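Local coordinates for SH2 domain-containing protein 3C (Homo sapiens, PDB 3T6G) that acts as an adapter in integrin-mediated adhesion and cell migration, its C-terminal Ras-GEF-like domain adopting the closed, exchange-incompetent conformation required for binding BCAR1, at residues H104-M109 with E275-E280; L97-R102 with N144-A149; R284-S289 with E301-V306; T20-S23 with P27-N30. The protein carries 2 engineered substitutions. One frame throughout, in Å; residues are numbered along the deposited sequence.

Interaction 1 of 4, residues H104-M109 with E275-E280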
loop_
_atom_site.group_PDB
_atom_site.type_symbol
_atom_site.label_atom_id
_atom_site.label_comp_id
_atom_site.label_asym_id
_atom_site.label_seq_id
_atom_site.Cartn_x
_atom_site.Cartn_y
_atom_site.Cartn_z
ATOM N N HIS A 104 1.620 3.455 8.497
ATOM C CA HIS A 104 1.140 4.387 9.498
ATOM C C HIS A 104 2.045 4.496 10.717
ATOM O O HIS A 104 2.201 5.574 11.287
ATOM C CB HIS A 104 -0.314 4.164 9.922
ATOM C CG HIS A 104 -0.892 5.352 10.639
ATOM N ND1 HIS A 104 -0.807 6.636 10.134
ATOM C CD2 HIS A 104 -1.509 5.464 11.842
ATOM C CE1 HIS A 104 -1.369 7.480 10.981
ATOM N NE2 HIS A 104 -1.807 6.795 12.023
ATOM N N THR A 105 2.629 3.381 11.128
ATOM C CA THR A 105 3.484 3.383 12.301
ATOM C C THR A 105 4.766 4.219 12.105
ATOM O O THR A 105 5.219 4.906 13.016
ATOM C CB THR A 105 3.762 1.975 12.743
ATOM O OG1 THR A 105 2.567 1.474 13.327
ATOM C CG2 THR A 105 4.883 1.918 13.794
ATOM N N MET A 106 5.312 4.170 10.900
ATOM C CA MET A 106 6.411 5.026 10.500
ATOM C C MET A 106 6.024 6.510 10.641
ATOM O O MET A 106 6.730 7.272 11.307
ATOM C CB MET A 106 6.777 4.689 9.053
ATOM C CG MET A 106 7.809 5.584 8.381
ATOM S SD MET A 106 9.479 5.272 8.963
ATOM C CE MET A 106 9.556 3.489 9.166
ATOM N N SER A 107 4.913 6.913 10.020
ATOM C CA SER A 107 4.413 8.302 10.100
ATOM C C SER A 107 4.315 8.780 11.546
ATOM O O SER A 107 4.737 9.888 11.884
ATOM C CB SER A 107 3.056 8.425 9.427
ATOM O OG SER A 107 3.177 8.189 8.038
ATOM N N ILE A 108 3.811 7.914 12.411
ATOM C CA ILE A 108 3.797 8.218 13.827
ATOM C C ILE A 108 5.227 8.485 14.363
ATOM O O ILE A 108 5.470 9.474 15.057
ATOM C CB ILE A 108 3.149 7.072 14.603
ATOM C CG1 ILE A 108 1.704 6.871 14.127
ATOM C CG2 ILE A 108 3.187 7.352 16.087
ATOM C CD1 ILE A 108 0.864 5.994 15.062
ATOM N N MET A 109 6.162 7.597 14.027
ATOM C CA MET A 109 7.542 7.679 14.499
ATOM C C MET A 109 8.104 9.045 14.144
ATOM O O MET A 109 8.554 9.780 15.011
ATOM C CB MET A 109 8.394 6.583 13.828
ATOM C CG MET A 109 9.905 6.675 14.094
ATOM S SD MET A 109 10.186 6.124 15.771
ATOM C CE MET A 109 11.917 5.667 15.695
ATOM N N GLU A 275 17.843 -0.542 12.795
ATOM C CA GLU A 275 16.895 -0.832 13.875
ATOM C C GLU A 275 15.774 0.217 13.958
ATOM O O GLU A 275 14.583 -0.142 14.068
ATOM C CB GLU A 275 17.595 -0.947 15.209
ATOM C CG GLU A 275 16.704 -1.455 16.312
ATOM C CD GLU A 275 17.503 -2.158 17.400
ATOM O OE1 GLU A 275 18.690 -2.481 17.147
ATOM O OE2 GLU A 275 16.955 -2.384 18.506
ATOM N N VAL A 276 16.163 1.502 13.874
ATOM C CA VAL A 276 15.249 2.638 14.078
ATOM C C VAL A 276 14.110 2.612 13.067
ATOM O O VAL A 276 12.971 2.945 13.373
ATOM C CB VAL A 276 16.021 3.993 13.990
ATOM C CG1 VAL A 276 15.070 5.141 13.957
ATOM C CG2 VAL A 276 17.009 4.148 15.178
ATOM N N PHE A 277 14.436 2.166 11.859
ATOM C CA PHE A 277 13.502 2.120 10.751
ATOM C C PHE A 277 12.839 0.750 10.611
ATOM O O PHE A 277 12.306 0.405 9.543
ATOM C CB PHE A 277 14.238 2.473 9.462
ATOM C CG PHE A 277 14.506 3.928 9.320
ATOM C CD1 PHE A 277 13.463 4.850 9.446
ATOM C CD2 PHE A 277 15.795 4.394 9.094
ATOM C CE1 PHE A 277 13.705 6.213 9.330
ATOM C CE2 PHE A 277 16.044 5.757 8.975
ATOM C CZ PHE A 277 15.004 6.663 9.099
ATOM N N SER A 278 12.885 -0.030 11.685
ATOM C CA SER A 278 12.232 -1.321 11.689
ATOM C C SER A 278 10.909 -1.210 12.458
ATOM O O SER A 278 10.873 -0.612 13.554
ATOM C CB SER A 278 13.146 -2.396 12.295
ATOM O OG SER A 278 12.640 -2.858 13.536
ATOM N N THR A 279 9.840 -1.779 11.874
ATOM C CA THR A 279 8.469 -1.653 12.403
ATOM C C THR A 279 8.307 -2.293 13.783
ATOM O O THR A 279 7.655 -1.727 14.674
ATOM C CB THR A 279 7.425 -2.274 11.468
ATOM O OG1 THR A 279 7.468 -1.621 10.195
ATOM C CG2 THR A 279 6.038 -2.121 12.072
ATOM N N GLU A 280 8.892 -3.474 13.951
ATOM C CA GLU A 280 8.971 -4.101 15.262
ATOM C C GLU A 280 9.632 -3.183 16.288
ATOM O O GLU A 280 9.144 -3.033 17.410
ATOM C CB GLU A 280 9.743 -5.422 15.178
ATOM C CG GLU A 280 9.337 -6.312 14.003
ATOM C CD GLU A 280 9.502 -7.804 14.303
ATOM O OE1 GLU A 280 9.646 -8.608 13.355
ATOM O OE2 GLU A 280 9.471 -8.184 15.489
#
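A Met-aromatic contact between Met106 and Phe277 joins helix 93-115 to the short break between helices 271-276 and 279-287. The sulfur comes to the rim of the phenyl group, not over it: Met106 SD lies 4.0 Å from Phe277 CD1, and the line from SD to the ring centre runs 78° off the ring normal. Met106 starts with CG anti to the backbone N (chi1 173°), then folds at chi2 and again at chi3, which swings the end of the chain back toward the ring. Its methyl follows the sulfur, with Met106 CE 4.1 Å from Phe277 CD1, so one ring corner meets both atoms.

All of this sits in the all-helical Cdc25-homology (Ras-GEF) domain; the centre of the contact lies about 7 Å from the centre of the chain, and every touching residue is buried. On the 275-280 side one helix ends and the next begins. Phe277 leaves helical geometry, Ser278 N bonds to Glu275 O at 2.9 Å, and Ser278 sits at the N-cap of the next helix with OG accepting from Phe281 N.

One turn farther along helix 93-115, Met109 reaches across Val276 at about a right angle. Its methyl does the touching: Met109 CE packs 3.6 Å from Val276 CG1 and 3.7 Å from Val276 O, so it spans a branch methyl and a backbone carbonyl. Helix 35-46 joins this patch, Val41 meeting both Met109 and Val276, while Leu53, His56 and Val57 of helix 50-64 pack against Phe277.

Interaction 2 of 4, residues L97-R102 with N144-A149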
loop_
_atom_site.group_PDB
_atom_site.type_symbol
_atom_site.label_atom_id
_atom_site.label_comp_id
_atom_site.label_asym_id
_atom_site.label_seq_id
_atom_site.Cartn_x
_atom_site.Cartn_y
_atom_site.Cartn_z
ATOM N N LEU A 97 -1.499 -6.182 4.943
ATOM C CA LEU A 97 -1.753 -5.656 6.268
ATOM C C LEU A 97 -0.449 -5.206 6.941
ATOM O O LEU A 97 -0.434 -4.169 7.595
ATOM C CB LEU A 97 -2.521 -6.660 7.123
ATOM C CG LEU A 97 -3.967 -6.911 6.686
ATOM C CD1 LEU A 97 -4.640 -7.854 7.662
ATOM C CD2 LEU A 97 -4.734 -5.612 6.615
ATOM N N ASP A 98 0.635 -5.969 6.754
ATOM C CA ASP A 98 1.944 -5.620 7.313
ATOM C C ASP A 98 2.469 -4.303 6.755
ATOM O O ASP A 98 2.995 -3.475 7.498
ATOM C CB ASP A 98 2.991 -6.705 7.036
ATOM C CG ASP A 98 2.795 -7.916 7.888
ATOM O OD1 ASP A 98 2.120 -7.788 8.941
ATOM O OD2 ASP A 98 3.316 -8.992 7.506
ATOM N N LEU A 99 2.364 -4.130 5.443
ATOM C CA LEU A 99 2.766 -2.878 4.840
ATOM C C LEU A 99 1.915 -1.721 5.361
ATOM O O LEU A 99 2.375 -0.597 5.380
ATOM C CB LEU A 99 2.700 -2.925 3.317
ATOM C CG LEU A 99 3.751 -3.729 2.564
ATOM C CD1 LEU A 99 3.416 -3.709 1.062
ATOM C CD2 LEU A 99 5.133 -3.151 2.803
ATOM N N LEU A 100 0.676 -1.985 5.768
ATOM C CA LEU A 100 -0.160 -0.904 6.286
ATOM C C LEU A 100 0.269 -0.528 7.713
ATOM O O LEU A 100 0.270 0.658 8.074
ATOM C CB LEU A 100 -1.662 -1.235 6.221
ATOM C CG LEU A 100 -2.382 -1.162 4.859
ATOM C CD1 LEU A 100 -3.745 -1.860 4.910
ATOM C CD2 LEU A 100 -2.552 0.251 4.355
ATOM N N GLU A 101 0.633 -1.520 8.527
ATOM C CA GLU A 101 1.150 -1.223 9.861
ATOM C C GLU A 101 2.431 -0.428 9.713
ATOM O O GLU A 101 2.656 0.548 10.428
ATOM C CB GLU A 101 1.442 -2.484 10.669
ATOM C CG GLU A 101 2.027 -2.192 12.060
ATOM C CD GLU A 101 0.973 -1.768 13.081
ATOM O OE1 GLU A 101 -0.156 -2.291 13.006
ATOM O OE2 GLU A 101 1.262 -0.922 13.959
ATOM N N ARG A 102 3.256 -0.841 8.759
ATOM C CA ARG A 102 4.553 -0.216 8.595
ATOM C C ARG A 102 4.364 1.255 8.279
ATOM O O ARG A 102 4.915 2.125 8.961
ATOM C CB ARG A 102 5.386 -0.885 7.494
ATOM C CG ARG A 102 6.871 -0.471 7.547
ATOM C CD ARG A 102 7.741 -1.150 6.490
ATOM N NE ARG A 102 8.971 -0.403 6.252
ATOM C CZ ARG A 102 9.940 -0.244 7.159
ATOM N NH1 ARG A 102 9.842 -0.781 8.376
ATOM N NH2 ARG A 102 11.019 0.449 6.850
ATOM N N ASN A 144 11.490 5.731 -3.923
ATOM C CA ASN A 144 10.760 4.899 -2.982
ATOM C C ASN A 144 9.441 5.581 -2.611
ATOM O O ASN A 144 9.404 6.364 -1.659
ATOM C CB ASN A 144 11.624 4.637 -1.722
ATOM C CG ASN A 144 10.862 3.905 -0.651
ATOM O OD1 ASN A 144 9.729 3.473 -0.889
ATOM N ND2 ASN A 144 11.454 3.766 0.540
ATOM N N MET A 145 8.369 5.302 -3.369
ATOM C CA MET A 145 7.069 5.958 -3.159
ATOM C C MET A 145 6.440 5.570 -1.832
ATOM O O MET A 145 5.618 6.295 -1.287
ATOM C CB MET A 145 6.069 5.623 -4.267
ATOM C CG MET A 145 6.449 6.012 -5.680
ATOM S SD MET A 145 6.968 7.740 -5.852
ATOM C CE MET A 145 8.591 7.686 -5.094
ATOM N N PHE A 146 6.805 4.407 -1.320
ATOM C CA PHE A 146 6.196 3.920 -0.085
ATOM C C PHE A 146 6.525 4.858 1.085
ATOM O O PHE A 146 5.639 5.520 1.623
ATOM C CB PHE A 146 6.629 2.469 0.189
ATOM C CG PHE A 146 6.172 1.926 1.536
ATOM C CD1 PHE A 146 4.921 1.394 1.699
ATOM C CD2 PHE A 146 7.010 1.939 2.619
ATOM C CE1 PHE A 146 4.517 0.899 2.911
ATOM C CE2 PHE A 146 6.604 1.439 3.833
ATOM C CZ PHE A 146 5.363 0.927 3.984
ATOM N N SER A 147 7.799 4.937 1.463
ATOM C CA SER A 147 8.209 5.820 2.566
ATOM C C SER A 147 8.120 7.321 2.260
ATOM O O SER A 147 7.875 8.127 3.154
ATOM C CB SER A 147 9.584 5.433 3.121
ATOM O OG SER A 147 9.414 4.398 4.094
ATOM N N PHE A 148 8.306 7.690 1.002
ATOM C CA PHE A 148 7.972 9.034 0.573
ATOM C C PHE A 148 6.586 9.434 1.094
ATOM O O PHE A 148 6.426 10.481 1.702
ATOM C CB PHE A 148 7.995 9.122 -0.941
ATOM C CG PHE A 148 7.336 10.362 -1.474
ATOM C CD1 PHE A 148 7.876 11.616 -1.209
ATOM C CD2 PHE A 148 6.175 10.277 -2.253
ATOM C CE1 PHE A 148 7.275 12.768 -1.694
ATOM C CE2 PHE A 148 5.554 11.435 -2.758
ATOM C CZ PHE A 148 6.105 12.686 -2.469
ATOM N N ALA A 149 5.590 8.580 0.878
ATOM C CA ALA A 149 4.213 8.899 1.260
ATOM C C ALA A 149 4.010 8.736 2.753
ATOM O O ALA A 149 3.162 9.394 3.347
ATOM C CB ALA A 149 3.213 8.020 0.492
#
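Arg102 NH1 is gripped by two acceptors, Phe277 O and Thr279 OG1, while Arg102 NE forms a salt bridge with Asp61; the arm leading to this head lies against Phe146. The contact joins two helices of the Ras-GEF fold, 93-115 and the N-terminal end of 145-155, in the buried heart of the domain.

With CG anti to the backbone N (chi1 -166°) and the Arg102 chain extended as far as NE, the Arg102 and Phe146 side chains cross at about a right angle. The aliphatic part of the arginine does most of the touching: Arg102 CD is 3.9 Å from Phe146 CE2, and Arg102 CB 4.0 Å from CZ of the same ring. The guanidinium and ring planes are only 8° apart, yet the approach is oblique.

On the Leu99 side, CD2 of that residue comes to 4.1 Å from Phe146 CE1. Shortening Phe146 to an alanine is likely to open a gap beside Leu99 and take away the ring that the Arg102 arm lies along, leaving that arm less firmly placed.

Asn144 caps the second helix, its OD1 accepting weak bonds from Phe146 N and Ser147 N. Asp61 also serves this end, taking bonds from Asn144 ND2 and Ser147 OG through its OD2. Leu99 O meets the phenyl edge in the ring plane, 3.6 Å from Phe146 CE1.

Interaction 3 of 4, residues R284-S289 with E301-V306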
loop_
_atom_site.group_PDB
_atom_site.type_symbol
_atom_site.label_atom_id
_atom_site.label_comp_id
_atom_site.label_asym_id
_atom_site.label_seq_id
_atom_site.Cartn_x
_atom_site.Cartn_y
_atom_site.Cartn_z
ATOM N N ARG A 284 7.375 -1.484 19.509
ATOM C CA ARG A 284 7.871 -1.571 20.885
ATOM C C ARG A 284 8.220 -0.213 21.487
ATOM O O ARG A 284 7.877 0.084 22.640
ATOM C CB ARG A 284 9.096 -2.479 20.929
ATOM C CG ARG A 284 8.750 -3.957 20.957
ATOM C CD ARG A 284 8.321 -4.320 22.351
ATOM N NE ARG A 284 8.633 -5.712 22.624
ATOM C CZ ARG A 284 9.606 -6.130 23.422
ATOM N NH1 ARG A 284 10.369 -5.254 24.059
ATOM N NH2 ARG A 284 9.797 -7.432 23.593
ATOM N N LEU A 285 8.913 0.609 20.708
ATOM C CA LEU A 285 9.214 1.976 21.125
ATOM C C LEU A 285 7.943 2.715 21.486
ATOM O O LEU A 285 7.797 3.230 22.578
ATOM C CB LEU A 285 9.902 2.729 19.993
ATOM C CG LEU A 285 10.055 4.231 20.187
ATOM C CD1 LEU A 285 10.958 4.494 21.363
ATOM C CD2 LEU A 285 10.624 4.845 18.919
ATOM N N LEU A 286 7.021 2.766 20.539
ATOM C CA LEU A 286 5.810 3.556 20.683
ATOM C C LEU A 286 4.867 3.001 21.753
ATOM O O LEU A 286 4.389 3.723 22.625
ATOM C CB LEU A 286 5.119 3.638 19.323
ATOM C CG LEU A 286 5.977 4.433 18.329
ATOM C CD1 LEU A 286 5.477 4.315 16.909
ATOM C CD2 LEU A 286 6.052 5.896 18.748
ATOM N N TRP A 287 4.610 1.709 21.711
ATOM C CA TRP A 287 3.573 1.175 22.581
ATOM C C TRP A 287 4.087 0.377 23.772
ATOM O O TRP A 287 3.307 0.005 24.650
ATOM C CB TRP A 287 2.538 0.404 21.755
ATOM C CG TRP A 287 1.821 1.314 20.769
ATOM C CD1 TRP A 287 0.785 2.170 21.044
ATOM C CD2 TRP A 287 2.108 1.475 19.369
ATOM N NE1 TRP A 287 0.412 2.844 19.903
ATOM C CE2 TRP A 287 1.209 2.434 18.861
ATOM C CE3 TRP A 287 3.033 0.893 18.494
ATOM C CZ2 TRP A 287 1.206 2.825 17.525
ATOM C CZ3 TRP A 287 3.032 1.288 17.162
ATOM C CH2 TRP A 287 2.120 2.238 16.690
ATOM N N GLY A 288 5.400 0.153 23.821
ATOM C CA GLY A 288 6.003 -0.639 24.887
ATOM C C GLY A 288 5.667 -2.116 24.719
ATOM O O GLY A 288 4.747 -2.464 23.978
ATOM N N SER A 289 6.409 -2.999 25.381
ATOM C CA SER A 289 6.024 -4.409 25.398
ATOM C C SER A 289 4.651 -4.463 26.046
ATOM O O SER A 289 4.284 -3.575 26.818
ATOM C CB SER A 289 7.032 -5.275 26.162
ATOM O OG SER A 289 7.116 -4.907 27.529
ATOM N N GLU A 301 -5.711 4.593 17.823
ATOM C CA GLU A 301 -6.631 5.481 18.521
ATOM C C GLU A 301 -5.896 6.191 19.647
ATOM O O GLU A 301 -5.962 7.407 19.773
ATOM C CB GLU A 301 -7.798 4.699 19.135
ATOM C CG GLU A 301 -8.693 3.965 18.148
ATOM C CD GLU A 301 -9.610 2.942 18.826
ATOM O OE1 GLU A 301 -9.139 2.214 19.734
ATOM O OE2 GLU A 301 -10.802 2.867 18.452
ATOM N N LYS A 302 -5.193 5.427 20.476
ATOM C CA LYS A 302 -4.583 5.997 21.670
ATOM C C LYS A 302 -3.456 6.963 21.330
ATOM O O LYS A 302 -3.215 7.928 22.051
ATOM C CB LYS A 302 -4.095 4.901 22.623
ATOM C CG LYS A 302 -5.145 3.822 22.939
ATOM C CD LYS A 302 -6.426 4.405 23.564
ATOM C CE LYS A 302 -7.472 3.325 23.913
ATOM N NZ LYS A 302 -8.157 2.729 22.721
ATOM N N PHE A 303 -2.767 6.722 20.225
ATOM C CA PHE A 303 -1.659 7.597 19.886
ATOM C C PHE A 303 -2.131 8.890 19.256
ATOM O O PHE A 303 -1.456 9.916 19.346
ATOM C CB PHE A 303 -0.633 6.905 18.989
ATOM C CG PHE A 303 0.772 7.053 19.491
ATOM C CD1 PHE A 303 1.311 6.116 20.369
ATOM C CD2 PHE A 303 1.544 8.142 19.116
ATOM C CE1 PHE A 303 2.604 6.255 20.854
ATOM C CE2 PHE A 303 2.834 8.292 19.603
ATOM C CZ PHE A 303 3.363 7.349 20.475
ATOM N N ASP A 304 -3.290 8.846 18.615
ATOM C CA ASP A 304 -3.787 10.031 17.942
ATOM C C ASP A 304 -4.026 11.072 19.005
ATOM O O ASP A 304 -3.820 12.261 18.782
ATOM C CB ASP A 304 -5.074 9.739 17.195
ATOM C CG ASP A 304 -5.617 10.954 16.496
ATOM O OD1 ASP A 304 -5.097 11.284 15.408
ATOM O OD2 ASP A 304 -6.559 11.579 17.038
ATOM N N LYS A 305 -4.437 10.613 20.180
ATOM C CA LYS A 305 -4.645 11.516 21.300
ATOM C C LYS A 305 -3.299 11.988 21.889
ATOM O O LYS A 305 -3.158 13.155 22.298
ATOM C CB LYS A 305 -5.543 10.859 22.364
ATOM C CG LYS A 305 -4.814 10.381 23.622
ATOM C CD LYS A 305 -4.375 11.560 24.511
ATOM C CE LYS A 305 -3.660 11.103 25.784
ATOM N NZ LYS A 305 -3.295 12.259 26.648
ATOM N N VAL A 306 -2.313 11.090 21.919
ATOM C CA VAL A 306 -1.020 11.407 22.516
ATOM C C VAL A 306 -0.317 12.489 21.730
ATOM O O VAL A 306 0.276 13.398 22.301
ATOM C CB VAL A 306 -0.114 10.196 22.582
ATOM C CG1 VAL A 306 1.311 10.627 22.854
ATOM C CG2 VAL A 306 -0.600 9.270 23.671
#
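Phe303 turns its edge toward the face of Trp287, an offset edge-to-face pair that packs the consecutive helices 279-287 and 296-314 near the C-terminal end of the Ras-GEF domain. The Phe303 ring and the five-membered ring of Trp287 have centroids 5.2 Å apart and planes inclined at 72°. The leading corner is Phe303 CD1, 3.4 Å from Trp287 NE1. That indole nitrogen is spoken for elsewhere: it hydrogen-bonds to Arg299 O, and Arg299 also makes a cation-pi contact with the indole. The bond is likely to help hold the indole's rotation, and with it the face offered to the phenyl group.

Leu286 meets the same ring farther out, its side chain crossing Phe303 at about a right angle. Its methyl comes in close, Leu286 CD2 lying 3.5 Å from Phe303 CZ, while Leu286 CB touches Phe303 CE1. To arrive here the phenyl group takes a chi1 of -130°, well off a staggered position. A serine in place of Phe303 would probably take away the phenyl edge from the indole face and from the Leu286 methyl, opening a gap between the two helices.

Ile108 and Val112 of helix 93-115 also pack against Phe303. Two further groups frame the ring: Leu286 O lies in its plane, 3.6 Å from Phe303 CE1, and Val306 CG1 sits 4.3 Å above one face, toward the rim.

Interaction 4 of 4, residues T20-S23 with P27-N30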
loop_
_atom_site.group_PDB
_atom_site.type_symbol
_atom_site.label_atom_id
_atom_site.label_comp_id
_atom_site.label_asym_id
_atom_site.label_seq_id
_atom_site.Cartn_x
_atom_site.Cartn_y
_atom_site.Cartn_z
ATOM N N THR A 20 8.545 -10.365 20.611
ATOM C CA THR A 20 9.751 -11.207 20.641
ATOM C C THR A 20 11.028 -10.489 20.192
ATOM O O THR A 20 12.127 -11.060 20.239
ATOM C CB THR A 20 9.575 -12.518 19.829
ATOM O OG1 THR A 20 9.329 -12.220 18.444
ATOM C CG2 THR A 20 8.428 -13.329 20.394
ATOM N N PHE A 21 10.870 -9.237 19.767
ATOM C CA PHE A 21 11.989 -8.404 19.346
ATOM C C PHE A 21 12.920 -8.123 20.530
ATOM O O PHE A 21 12.466 -7.796 21.628
ATOM C CB PHE A 21 11.460 -7.107 18.722
ATOM C CG PHE A 21 12.540 -6.124 18.332
ATOM C CD1 PHE A 21 13.089 -6.144 17.065
ATOM C CD2 PHE A 21 12.995 -5.177 19.233
ATOM C CE1 PHE A 21 14.080 -5.247 16.702
ATOM C CE2 PHE A 21 13.985 -4.272 18.875
ATOM C CZ PHE A 21 14.526 -4.309 17.606
ATOM N N GLN A 22 14.221 -8.290 20.306
ATOM C CA GLN A 22 15.230 -8.078 21.334
ATOM C C GLN A 22 16.350 -7.272 20.698
ATOM O O GLN A 22 16.584 -7.407 19.497
ATOM C CB GLN A 22 15.785 -9.419 21.821
ATOM C CG GLN A 22 14.770 -10.374 22.472
ATOM C CD GLN A 22 15.356 -11.772 22.737
ATOM O OE1 GLN A 22 15.604 -12.541 21.799
ATOM N NE2 GLN A 22 15.572 -12.100 24.012
ATOM N N SER A 23 17.029 -6.437 21.493
ATOM C CA SER A 23 18.140 -5.600 21.025
ATOM C C SER A 23 18.796 -4.877 22.195
ATOM O O SER A 23 18.351 -5.015 23.333
ATOM C CB SER A 23 17.647 -4.556 20.023
ATOM O OG SER A 23 18.696 -3.673 19.654
ATOM N N PRO A 27 15.222 -3.289 25.535
ATOM C CA PRO A 27 15.398 -4.340 26.547
ATOM C C PRO A 27 14.102 -5.118 26.799
ATOM O O PRO A 27 13.045 -4.688 26.336
ATOM C CB PRO A 27 15.830 -3.563 27.797
ATOM C CG PRO A 27 15.191 -2.235 27.639
ATOM C CD PRO A 27 15.159 -1.946 26.144
ATOM N N ARG A 28 14.191 -6.233 27.524
ATOM C CA ARG A 28 13.081 -7.178 27.625
ATOM C C ARG A 28 11.708 -6.546 27.861
ATOM O O ARG A 28 10.824 -6.660 27.012
ATOM C CB ARG A 28 13.364 -8.262 28.665
ATOM C CG ARG A 28 12.254 -9.305 28.786
ATOM C CD ARG A 28 12.804 -10.665 29.212
ATOM N NE ARG A 28 13.490 -11.333 28.108
ATOM C CZ ARG A 28 14.140 -12.487 28.209
ATOM N NH1 ARG A 28 14.209 -13.123 29.375
ATOM N NH2 ARG A 28 14.725 -13.008 27.137
ATOM N N ASP A 29 11.517 -5.891 28.999
ATOM C CA ASP A 29 10.198 -5.351 29.314
ATOM C C ASP A 29 10.145 -3.833 29.280
ATOM O O ASP A 29 10.032 -3.203 30.327
ATOM C CB ASP A 29 9.738 -5.830 30.689
ATOM C CG ASP A 29 9.031 -7.167 30.630
ATOM O OD1 ASP A 29 9.632 -8.175 31.064
ATOM O OD2 ASP A 29 7.876 -7.208 30.143
ATOM N N ASN A 30 10.200 -3.240 28.093
ATOM C CA ASN A 30 10.281 -1.782 28.010
ATOM C C ASN A 30 8.945 -1.051 28.161
ATOM O O ASN A 30 7.885 -1.595 27.853
ATOM C CB ASN A 30 10.986 -1.338 26.725
ATOM C CG ASN A 30 10.205 -1.684 25.491
ATOM O OD1 ASN A 30 9.809 -2.834 25.306
ATOM N ND2 ASN A 30 9.961 -0.692 24.638
#
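Gln22 and Arg28 make the close part of this small contact, while the backbones of Ser23 and Pro27 form its loose part; all of it lies at the surface. The long side chains of Gln22 and Arg28 run side by side and point the same way. Arg28 leaves with CG anti to the backbone N (chi1 -178°) and bends at chi3, which brings the edge of its guanidinium to the Gln22 amide with the two planes 18° apart. Both residues are exposed and touch a crystal neighbour, so their placement may partly reflect the lattice.

By contrast, the CA atoms of Ser23 and Pro27 are 6.3 Å apart, and Ser23 O stands 4.2 Å from Pro27 N. A proline nitrogen has no hydrogen to donate, and at this distance the backbones merely pass near each other. The firmer fastening comes from the rest of the chain: Ser23 OG bonds to the carboxylate of Glu275, and Asn30 OD1 accepts from Arg284 NH1.

Across the whole contact only 96 Å² is buried. The two segments form a chain reversal in the irregular surface loop that precedes helix 35-46, laid against helices 271-276 and 279-287 of the all-helical fold.

From the N terminus, interaction 4 comes first, a short reversal within the loop before helix 35-46. Interaction 2 then closes a mostly helical span from helix 93-115 to helix 145-155. Interaction 1 starts on the same helix 93-115 but returns only at 275-280, so its segments alternate with those of interaction 2 and the two cross. Interaction 3 follows in series, joining helices 279-287 and 296-314. Interactions 1 and 2 meet where Thr279 packs on Glu101, interactions 1 and 3 where Met109 packs on Leu285; interactions 2 and 4 do not touch. Residues 20-23 and 27-30 in turn lie against 275-280 and 284-289, tying the surface loop to the helical core.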